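Local coordinates for protein Pre-mRNA-splicing factor SAD1 (Saccharomyces cerevisiae, PDB 4MSX) that promotes assembly of newly made U4 snRNA into the U4/U6 snRNP and is required for pre-mRNA splicing, as a catalytically inactive member of the deubiquitinase family, at residues L180-A189 with I453-T461; P263-F274 with I376-R384. All blocks are in the same frame, centred on the assembly; numbering follows the deposited sequence.

Interaction 1: L180-A189 with I453-T461; sequences LNGFIGFTNA and IEIDGINTT
G457 O receives two donors from one short run of chain: F186 N, at 3.1 Å and 157° at the hydrogen, and the weaker CA-H of G185. F186 N stands above the carbonyl plane, 60° out of it. The closeness depends on G185 having no side chain, since a beta carbon there would run into G457 O and I458 CA. A water extends the join, accepting from G185 N and donating to I458 O. G457, at positive phi, lies in the type II' turn of D456 to N459 that closes the hairpin, and its CA meets A189 CB.

I455 fills the space beneath this backbone. With CG1 beside its own N and CG2 anti to it (chi1 -58°), the two branches diverge: CG2 presses on G185 CA, a tight 3.4 Å, while CD1 reaches F183 C at 3.9 Å. Both branches lie against I184 O, which is buried without a hydrogen-bond partner. An alanine here, lacking both, would probably open a gap under the I184-G185 peptide. Toward the F183 end the I453 and F183 side chains cross at about a right angle, I453 CG1 lying 3.9 Å from F183 CD2; at the turn end, I458 CG2 sits 3.4 Å from F186 O.

D456 OD1 bonds H439 NE2; the two probably match the Asp-His pair of active ubiquitin-specific proteases, where the acid usually pairs with ND1 instead. The hairpin borders strand 438-446, strand 185-186 pairs with parallel strand 243-244, and helix 189-203, begun at A189, brings L200 to F186 and I455, F186 also stacking on H196.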
loop_
_atom_site.group_PDB
_atom_site.type_symbol
_atom_site.label_atom_id
_atom_site.label_comp_id
_atom_site.label_asym_id
_atom_site.label_seq_id
_atom_site.Cartn_x
_atom_site.Cartn_y
_atom_site.Cartn_z
ATOM N N LEU A 180 6.978 -7.857 -11.750
ATOM C CA LEU A 180 5.658 -7.644 -12.316
ATOM C C LEU A 180 5.166 -6.309 -11.768
ATOM O O LEU A 180 5.067 -6.170 -10.538
ATOM C CB LEU A 180 4.743 -8.837 -11.862
ATOM C CG LEU A 180 3.307 -8.897 -12.359
ATOM C CD1 LEU A 180 3.294 -9.072 -13.878
ATOM C CD2 LEU A 180 2.520 -10.079 -11.674
ATOM N N ASN A 181 4.837 -5.331 -12.617
ATOM C CA ASN A 181 4.615 -3.978 -12.095
ATOM C C ASN A 181 3.331 -3.978 -11.239
ATOM O O ASN A 181 2.396 -4.722 -11.535
ATOM C CB ASN A 181 4.601 -2.874 -13.164
ATOM C CG ASN A 181 3.339 -2.878 -14.062
ATOM O OD1 ASN A 181 2.993 -3.896 -14.664
ATOM N ND2 ASN A 181 2.645 -1.756 -14.119
ATOM N N GLY A 182 3.345 -3.210 -10.150
ATOM C CA GLY A 182 2.273 -3.238 -9.143
ATOM C C GLY A 182 2.515 -4.293 -8.075
ATOM O O GLY A 182 1.988 -4.167 -6.967
ATOM N N PHE A 183 3.286 -5.323 -8.384
ATOM C CA PHE A 183 3.474 -6.446 -7.446
ATOM C C PHE A 183 4.904 -6.432 -6.889
ATOM O O PHE A 183 5.677 -7.376 -7.096
ATOM C CB PHE A 183 3.170 -7.790 -8.155
ATOM C CG PHE A 183 1.727 -7.946 -8.496
ATOM C CD1 PHE A 183 1.167 -7.229 -9.572
ATOM C CD2 PHE A 183 0.916 -8.778 -7.744
ATOM C CE1 PHE A 183 -0.165 -7.336 -9.898
ATOM C CE2 PHE A 183 -0.400 -8.919 -8.036
ATOM C CZ PHE A 183 -0.967 -8.172 -9.148
ATOM N N ILE A 184 5.278 -5.337 -6.237
ATOM C CA ILE A 184 6.648 -5.158 -5.788
ATOM C C ILE A 184 6.681 -4.993 -4.264
ATOM O O ILE A 184 5.658 -4.701 -3.649
ATOM C CB ILE A 184 7.308 -3.923 -6.430
ATOM C CG1 ILE A 184 6.524 -2.659 -6.083
ATOM C CG2 ILE A 184 7.397 -4.074 -7.956
ATOM C CD1 ILE A 184 7.167 -1.411 -6.601
ATOM N N GLY A 185 7.867 -5.187 -3.697
ATOM C CA GLY A 185 8.091 -5.063 -2.286
ATOM C C GLY A 185 8.796 -3.767 -1.914
ATOM O O GLY A 185 8.982 -2.814 -2.750
ATOM N N PHE A 186 9.173 -3.736 -0.629
ATOM C CA PHE A 186 9.533 -2.505 0.030
ATOM C C PHE A 186 10.681 -2.817 0.989
ATOM O O PHE A 186 10.710 -3.901 1.616
ATOM C CB PHE A 186 8.378 -1.951 0.886
ATOM C CG PHE A 186 7.137 -1.548 0.100
ATOM C CD1 PHE A 186 6.195 -2.513 -0.241
ATOM C CD2 PHE A 186 6.923 -0.218 -0.247
ATOM C CE1 PHE A 186 5.053 -2.191 -0.958
ATOM C CE2 PHE A 186 5.755 0.142 -0.980
ATOM C CZ PHE A 186 4.820 -0.860 -1.306
ATOM N N THR A 187 11.590 -1.855 1.121
ATOM C CA THR A 187 12.639 -1.971 2.131
ATOM C C THR A 187 12.099 -1.662 3.535
ATOM O O THR A 187 11.036 -1.044 3.707
ATOM C CB THR A 187 13.835 -1.044 1.737
ATOM O OG1 THR A 187 13.334 0.250 1.392
ATOM C CG2 THR A 187 14.548 -1.614 0.497
ATOM N N ASN A 188 12.863 -2.084 4.541
ATOM C CA ASN A 188 12.537 -1.824 5.937
ATOM C C ASN A 188 11.173 -2.381 6.378
ATOM O O ASN A 188 10.423 -1.728 7.091
ATOM C CB ASN A 188 12.598 -0.341 6.265
ATOM C CG ASN A 188 12.898 -0.112 7.796
ATOM O OD1 ASN A 188 12.985 -1.083 8.533
ATOM N ND2 ASN A 188 13.010 1.126 8.226
ATOM N N ALA A 189 10.889 -3.587 5.954
ATOM C CA ALA A 189 9.676 -4.268 6.430
ATOM C C ALA A 189 9.770 -4.484 7.943
ATOM O O ALA A 189 8.730 -4.635 8.619
ATOM C CB ALA A 189 9.535 -5.609 5.734
ATOM N N ILE A 453 1.006 -13.682 -5.964
ATOM C CA ILE A 453 2.368 -13.258 -5.686
ATOM C C ILE A 453 2.420 -12.850 -4.233
ATOM O O ILE A 453 1.632 -11.990 -3.808
ATOM C CB ILE A 453 2.732 -12.015 -6.526
ATOM C CG1 ILE A 453 2.556 -12.276 -8.024
ATOM C CG2 ILE A 453 4.150 -11.569 -6.212
ATOM C CD1 ILE A 453 3.409 -13.395 -8.555
ATOM N N GLU A 454 3.357 -13.433 -3.492
ATOM C CA GLU A 454 3.537 -13.114 -2.083
ATOM C C GLU A 454 4.685 -12.123 -1.921
ATOM O O GLU A 454 5.811 -12.388 -2.316
ATOM C CB GLU A 454 3.859 -14.380 -1.292
ATOM C CG GLU A 454 4.245 -14.123 0.166
ATOM C CD GLU A 454 4.526 -15.451 0.919
ATOM O OE1 GLU A 454 3.587 -16.248 1.092
ATOM O OE2 GLU A 454 5.689 -15.690 1.295
ATOM N N ILE A 455 4.404 -11.002 -1.292
ATOM C CA ILE A 455 5.420 -9.955 -1.131
ATOM C C ILE A 455 5.817 -9.938 0.337
ATOM O O ILE A 455 5.011 -9.612 1.199
ATOM C CB ILE A 455 4.862 -8.633 -1.605
ATOM C CG1 ILE A 455 4.444 -8.822 -3.070
ATOM C CG2 ILE A 455 5.910 -7.521 -1.416
ATOM C CD1 ILE A 455 3.450 -7.854 -3.616
ATOM N N ASP A 456 7.058 -10.304 0.609
ATOM C CA ASP A 456 7.570 -10.363 2.004
ATOM C C ASP A 456 8.839 -9.490 2.031
ATOM O O ASP A 456 9.881 -9.876 1.514
ATOM C CB ASP A 456 7.840 -11.845 2.376
ATOM C CG ASP A 456 8.492 -12.018 3.759
ATOM O OD1 ASP A 456 8.712 -11.010 4.487
ATOM O OD2 ASP A 456 8.754 -13.192 4.115
ATOM N N GLY A 457 8.746 -8.267 2.535
ATOM C CA GLY A 457 9.904 -7.354 2.415
ATOM C C GLY A 457 10.136 -7.058 0.942
ATOM O O GLY A 457 9.182 -6.748 0.226
ATOM N N ILE A 458 11.366 -7.142 0.440
ATOM C CA ILE A 458 11.572 -6.900 -0.990
ATOM C C ILE A 458 11.430 -8.163 -1.835
ATOM O O ILE A 458 11.474 -8.070 -3.059
ATOM C CB ILE A 458 12.956 -6.260 -1.312
ATOM C CG1 ILE A 458 14.101 -7.185 -0.903
ATOM C CG2 ILE A 458 13.124 -4.980 -0.577
ATOM C CD1 ILE A 458 15.406 -6.836 -1.616
ATOM N N ASN A 459 11.247 -9.319 -1.189
ATOM C CA ASN A 459 11.097 -10.601 -1.909
ATOM C C ASN A 459 9.699 -10.880 -2.414
ATOM O O ASN A 459 8.731 -10.694 -1.684
ATOM C CB ASN A 459 11.465 -11.768 -1.006
ATOM C CG ASN A 459 12.898 -11.728 -0.592
ATOM O OD1 ASN A 459 13.778 -11.432 -1.418
ATOM N ND2 ASN A 459 13.157 -11.988 0.698
ATOM N N THR A 460 9.612 -11.385 -3.640
ATOM C CA THR A 460 8.347 -11.832 -4.187
ATOM C C THR A 460 8.474 -13.287 -4.643
ATOM O O THR A 460 9.495 -13.692 -5.212
ATOM C CB THR A 460 7.878 -10.932 -5.366
ATOM O OG1 THR A 460 8.676 -11.192 -6.523
ATOM C CG2 THR A 460 7.974 -9.443 -4.990
ATOM N N THR A 461 7.443 -14.070 -4.370
ATOM C CA THR A 461 7.460 -15.500 -4.645
ATOM C C THR A 461 6.051 -15.858 -5.121
ATOM O O THR A 461 5.077 -15.379 -4.555
ATOM C CB THR A 461 7.691 -16.300 -3.363
ATOM O OG1 THR A 461 8.835 -15.806 -2.678
ATOM C CG2 THR A 461 7.880 -17.774 -3.654
HETATM O O HOH W 1 10.142 -6.205 -5.319
#

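Interaction 2: P263-F274 with I376-R384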
loop_
_atom_site.group_PDB
_atom_site.type_symbol
_atom_site.label_atom_id
_atom_site.label_comp_id
_atom_site.label_asym_id
_atom_site.label_seq_id
_atom_site.Cartn_x
_atom_site.Cartn_y
_atom_site.Cartn_z
ATOM N N PRO A 263 -0.369 -0.282 20.034
ATOM C CA PRO A 263 0.261 -0.953 18.886
ATOM C C PRO A 263 -0.408 -0.547 17.550
ATOM O O PRO A 263 -1.432 0.137 17.546
ATOM C CB PRO A 263 -0.033 -2.456 19.130
ATOM C CG PRO A 263 -1.348 -2.450 19.879
ATOM C CD PRO A 263 -1.227 -1.197 20.819
ATOM N N ILE A 264 0.189 -0.970 16.452
ATOM C CA ILE A 264 -0.478 -0.752 15.153
ATOM C C ILE A 264 -0.330 -2.027 14.354
ATOM O O ILE A 264 0.585 -2.823 14.638
ATOM C CB ILE A 264 0.146 0.480 14.466
ATOM C CG1 ILE A 264 -0.742 0.894 13.240
ATOM C CG2 ILE A 264 1.627 0.209 14.083
ATOM C CD1 ILE A 264 -0.240 2.274 12.697
ATOM N N ASP A 265 -1.270 -2.286 13.425
ATOM C CA ASP A 265 -1.206 -3.503 12.619
ATOM C C ASP A 265 -1.942 -3.160 11.309
ATOM O O ASP A 265 -2.396 -2.024 11.155
ATOM C CB ASP A 265 -1.866 -4.698 13.377
ATOM C CG ASP A 265 -3.354 -4.468 13.703
ATOM O OD1 ASP A 265 -4.065 -3.928 12.871
ATOM O OD2 ASP A 265 -3.836 -4.843 14.804
ATOM N N PRO A 266 -2.016 -4.104 10.367
ATOM C CA PRO A 266 -2.625 -3.697 9.069
ATOM C C PRO A 266 -4.062 -3.222 9.170
ATOM O O PRO A 266 -4.472 -2.349 8.406
ATOM C CB PRO A 266 -2.523 -4.961 8.201
ATOM C CG PRO A 266 -1.197 -5.611 8.700
ATOM C CD PRO A 266 -1.253 -5.367 10.259
ATOM N N ARG A 267 -4.841 -3.766 10.107
ATOM C CA ARG A 267 -6.215 -3.376 10.211
ATOM C C ARG A 267 -6.350 -1.935 10.761
ATOM O O ARG A 267 -7.087 -1.102 10.212
ATOM C CB ARG A 267 -6.963 -4.325 11.152
ATOM C CG ARG A 267 -8.391 -3.841 11.367
ATOM C CD ARG A 267 -9.187 -4.787 12.328
ATOM N NE ARG A 267 -10.321 -4.041 12.818
ATOM C CZ ARG A 267 -10.278 -3.233 13.877
ATOM N NH1 ARG A 267 -9.187 -3.179 14.638
ATOM N NH2 ARG A 267 -11.369 -2.552 14.194
ATOM N N LEU A 268 -5.656 -1.658 11.875
ATOM C CA LEU A 268 -5.737 -0.333 12.477
ATOM C C LEU A 268 -5.218 0.722 11.474
ATOM O O LEU A 268 -5.746 1.809 11.371
ATOM C CB LEU A 268 -4.841 -0.274 13.732
ATOM C CG LEU A 268 -5.448 -1.115 14.881
ATOM C CD1 LEU A 268 -4.453 -1.222 16.097
ATOM C CD2 LEU A 268 -6.776 -0.482 15.304
ATOM N N PHE A 269 -4.166 0.382 10.759
ATOM C CA PHE A 269 -3.602 1.356 9.823
ATOM C C PHE A 269 -4.507 1.525 8.593
ATOM O O PHE A 269 -4.695 2.638 8.122
ATOM C CB PHE A 269 -2.193 0.968 9.410
ATOM C CG PHE A 269 -1.536 1.982 8.474
ATOM C CD1 PHE A 269 -1.366 3.315 8.877
ATOM C CD2 PHE A 269 -1.128 1.609 7.187
ATOM C CE1 PHE A 269 -0.778 4.262 8.016
ATOM C CE2 PHE A 269 -0.517 2.561 6.307
ATOM C CZ PHE A 269 -0.338 3.867 6.739
ATOM N N LEU A 270 -5.091 0.430 8.094
ATOM C CA LEU A 270 -6.046 0.536 6.962
ATOM C C LEU A 270 -7.210 1.445 7.345
ATOM O O LEU A 270 -7.600 2.320 6.580
ATOM C CB LEU A 270 -6.584 -0.863 6.597
ATOM C CG LEU A 270 -7.582 -0.772 5.413
ATOM C CD1 LEU A 270 -7.474 -2.029 4.536
ATOM C CD2 LEU A 270 -8.982 -0.587 5.943
ATOM N N LEU A 271 -7.769 1.262 8.546
ATOM C CA LEU A 271 -8.932 2.050 8.975
ATOM C C LEU A 271 -8.485 3.512 9.114
ATOM O O LEU A 271 -9.202 4.443 8.740
ATOM C CB LEU A 271 -9.434 1.609 10.366
ATOM C CG LEU A 271 -10.110 0.196 10.330
ATOM C CD1 LEU A 271 -10.549 -0.287 11.696
ATOM C CD2 LEU A 271 -11.332 0.208 9.406
ATOM N N TRP A 272 -7.332 3.726 9.740
ATOM C CA TRP A 272 -6.834 5.112 9.863
ATOM C C TRP A 272 -6.689 5.760 8.449
ATOM O O TRP A 272 -7.043 6.943 8.226
ATOM C CB TRP A 272 -5.448 5.122 10.572
ATOM C CG TRP A 272 -4.953 6.504 10.902
ATOM C CD1 TRP A 272 -5.101 7.188 12.109
ATOM C CD2 TRP A 272 -4.161 7.355 10.051
ATOM N NE1 TRP A 272 -4.458 8.433 12.024
ATOM C CE2 TRP A 272 -3.880 8.548 10.784
ATOM C CE3 TRP A 272 -3.670 7.229 8.740
ATOM C CZ2 TRP A 272 -3.172 9.615 10.229
ATOM C CZ3 TRP A 272 -2.927 8.321 8.190
ATOM C CH2 TRP A 272 -2.694 9.472 8.957
ATOM N N LEU A 273 -6.075 5.021 7.545
ATOM C CA LEU A 273 -5.736 5.561 6.220
ATOM C C LEU A 273 -7.050 5.811 5.421
ATOM O O LEU A 273 -7.210 6.859 4.774
ATOM C CB LEU A 273 -4.852 4.580 5.445
ATOM C CG LEU A 273 -4.191 5.227 4.237
ATOM C CD1 LEU A 273 -3.120 6.285 4.672
ATOM C CD2 LEU A 273 -3.580 4.160 3.335
ATOM N N PHE A 274 -8.002 4.871 5.465
ATOM C CA PHE A 274 -9.310 5.146 4.793
ATOM C C PHE A 274 -9.999 6.382 5.366
ATOM O O PHE A 274 -10.547 7.212 4.618
ATOM C CB PHE A 274 -10.296 3.997 4.963
ATOM C CG PHE A 274 -10.124 2.902 3.953
ATOM C CD1 PHE A 274 -8.937 2.741 3.271
ATOM C CD2 PHE A 274 -11.166 2.044 3.666
ATOM C CE1 PHE A 274 -8.785 1.722 2.313
ATOM C CE2 PHE A 274 -11.024 1.024 2.723
ATOM C CZ PHE A 274 -9.839 0.867 2.055
ATOM N N ILE A 376 -13.939 -6.420 2.691
ATOM C CA ILE A 376 -12.688 -6.630 3.417
ATOM C C ILE A 376 -13.001 -7.280 4.758
ATOM O O ILE A 376 -13.775 -6.716 5.565
ATOM C CB ILE A 376 -11.998 -5.262 3.665
ATOM C CG1 ILE A 376 -11.855 -4.510 2.348
ATOM C CG2 ILE A 376 -10.605 -5.499 4.368
ATOM C CD1 ILE A 376 -11.285 -3.030 2.513
ATOM N N PHE A 377 -12.415 -8.448 4.990
ATOM C CA PHE A 377 -12.638 -9.160 6.249
ATOM C C PHE A 377 -11.411 -9.012 7.115
ATOM O O PHE A 377 -10.287 -9.014 6.618
ATOM C CB PHE A 377 -12.756 -10.663 6.017
ATOM C CG PHE A 377 -13.974 -11.066 5.202
ATOM C CD1 PHE A 377 -15.195 -10.441 5.405
ATOM C CD2 PHE A 377 -13.877 -12.083 4.268
ATOM C CE1 PHE A 377 -16.341 -10.833 4.681
ATOM C CE2 PHE A 377 -15.022 -12.478 3.509
ATOM C CZ PHE A 377 -16.226 -11.842 3.707
ATOM N N HIS A 378 -11.648 -9.006 8.406
ATOM C CA HIS A 378 -10.555 -9.081 9.397
ATOM C C HIS A 378 -10.849 -10.305 10.288
ATOM O O HIS A 378 -11.972 -10.444 10.785
ATOM C CB HIS A 378 -10.609 -7.823 10.251
ATOM C CG HIS A 378 -9.953 -7.953 11.606
ATOM N ND1 HIS A 378 -10.616 -7.635 12.775
ATOM C CD2 HIS A 378 -8.688 -8.293 11.962
ATOM C CE1 HIS A 378 -9.790 -7.806 13.804
ATOM N NE2 HIS A 378 -8.605 -8.157 13.335
ATOM N N PHE A 379 -9.855 -11.156 10.503
ATOM C CA PHE A 379 -10.031 -12.334 11.406
ATOM C C PHE A 379 -9.503 -11.942 12.752
ATOM O O PHE A 379 -8.349 -11.542 12.867
ATOM C CB PHE A 379 -9.323 -13.536 10.825
ATOM C CG PHE A 379 -9.893 -13.902 9.472
ATOM C CD1 PHE A 379 -11.056 -14.681 9.377
ATOM C CD2 PHE A 379 -9.356 -13.370 8.315
ATOM C CE1 PHE A 379 -11.627 -14.959 8.108
ATOM C CE2 PHE A 379 -9.921 -13.621 7.053
ATOM C CZ PHE A 379 -11.048 -14.421 6.952
ATOM N N ASN A 380 -10.340 -12.044 13.781
ATOM C CA ASN A 380 -9.978 -11.383 15.042
ATOM C C ASN A 380 -8.980 -12.239 15.821
ATOM O O ASN A 380 -9.365 -12.953 16.737
ATOM C CB ASN A 380 -11.224 -11.146 15.870
ATOM C CG ASN A 380 -10.938 -10.261 17.077
ATOM O OD1 ASN A 380 -9.865 -9.647 17.157
ATOM N ND2 ASN A 380 -11.877 -10.189 18.008
ATOM N N ARG A 381 -7.716 -12.170 15.449
ATOM C CA ARG A 381 -6.659 -12.971 16.091
ATOM C C ARG A 381 -6.263 -12.510 17.501
ATOM O O ARG A 381 -5.923 -13.341 18.368
ATOM C CB ARG A 381 -5.398 -12.884 15.237
ATOM C CG ARG A 381 -5.595 -13.367 13.770
ATOM C CD ARG A 381 -5.680 -14.914 13.705
ATOM N NE ARG A 381 -5.958 -15.397 12.337
ATOM C CZ ARG A 381 -6.163 -16.684 12.047
ATOM N NH1 ARG A 381 -6.163 -17.619 13.028
ATOM N NH2 ARG A 381 -6.384 -17.026 10.800
ATOM N N PHE A 382 -6.241 -11.195 17.704
ATOM C CA PHE A 382 -5.599 -10.619 18.901
ATOM C C PHE A 382 -6.515 -10.158 19.986
ATOM O O PHE A 382 -7.376 -9.317 19.782
ATOM C CB PHE A 382 -4.816 -9.366 18.511
ATOM C CG PHE A 382 -3.689 -9.645 17.585
ATOM C CD1 PHE A 382 -2.766 -10.623 17.889
ATOM C CD2 PHE A 382 -3.559 -8.947 16.387
ATOM C CE1 PHE A 382 -1.717 -10.922 17.041
ATOM C CE2 PHE A 382 -2.507 -9.223 15.523
ATOM C CZ PHE A 382 -1.593 -10.230 15.842
ATOM N N ASP A 383 -6.235 -10.619 21.188
ATOM C CA ASP A 383 -6.890 -10.050 22.351
ATOM C C ASP A 383 -5.858 -9.072 22.965
ATOM O O ASP A 383 -5.006 -9.467 23.763
ATOM C CB ASP A 383 -7.369 -11.186 23.289
ATOM C CG ASP A 383 -7.884 -10.675 24.639
ATOM O OD1 ASP A 383 -8.164 -9.458 24.791
ATOM O OD2 ASP A 383 -8.021 -11.524 25.537
ATOM N N ARG A 384 -5.929 -7.790 22.547
ATOM C CA ARG A 384 -4.924 -6.789 22.941
ATOM C C ARG A 384 -5.022 -6.385 24.401
ATOM O O ARG A 384 -4.050 -5.881 24.972
ATOM C CB ARG A 384 -5.041 -5.520 22.102
ATOM C CG ARG A 384 -4.971 -5.768 20.641
ATOM C CD ARG A 384 -3.568 -6.034 20.155
ATOM N NE ARG A 384 -3.373 -5.362 18.875
ATOM C CZ ARG A 384 -2.295 -5.483 18.110
ATOM N NH1 ARG A 384 -1.284 -6.262 18.497
ATOM N NH2 ARG A 384 -2.224 -4.784 16.974
HETATM O O HOH W 2 -6.174 -6.686 15.369
#
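D265 meets R384 with CB, CG and one carboxylate oxygen, while the other oxygen caps its own helix. CB lies 3.6 Å from R384 NH2; CG is set between the backbone N and the carbonyl carbon (chi1 61°). OD1 takes a nearly straight bond from L268 N at 2.9 Å and a weak one from R267 N. OD2 forms a salt bridge with R384 NH2 at 2.7 Å, the carboxylate and guanidinium planes only 14° apart, and accepts from a water that also reaches H378 NE2 weakly. R384 is modelled in two conformers, so this bridge may not be permanent. Here its guanidinium is sandwiched between P263 CG, 3.6 Å from CZ, and the F382 ring.

Two residues on, the extended R267 chain lays CD over a face of the H378 imidazole, whose ND1 is bonded to T324. At the far end I376 CD1 touches F274 CE2 at 4.1 Å.

Helix 266-274 runs roughly antiparallel to strand 376-379, their axes 10.5 Å apart, in helix-on-sheet packing within the ubiquitin-specific-protease domain. F269 packs on helix 189-203, P266 on W440 of strand 438-446, and strands 323-325 and 472-480 flank the strand in its sheet.

In the fold
The two contacts illustrate how a domain is closed by ties between residues distant in sequence. Along the chain the order is 180-189, 263-274, 376-384, 453-461, so interaction 2 is nested within the loop that interaction 1 closes. Their centres lie about 21 Å apart and their nearest atoms about 10 Å, without touching. Both reach the same mixed sheet, interaction 1 through its hairpin 451-463 and interaction 2 through strand 374-379, and helix 189-203 borders both. Interaction 2 packs helix 266-280 against the sheet, while interaction 1 sets the segment leading into helix 189-203 against the hairpin, both away from the zinc site, in a protein that retains the ubiquitin-specific-protease fold although it is catalytically inactive.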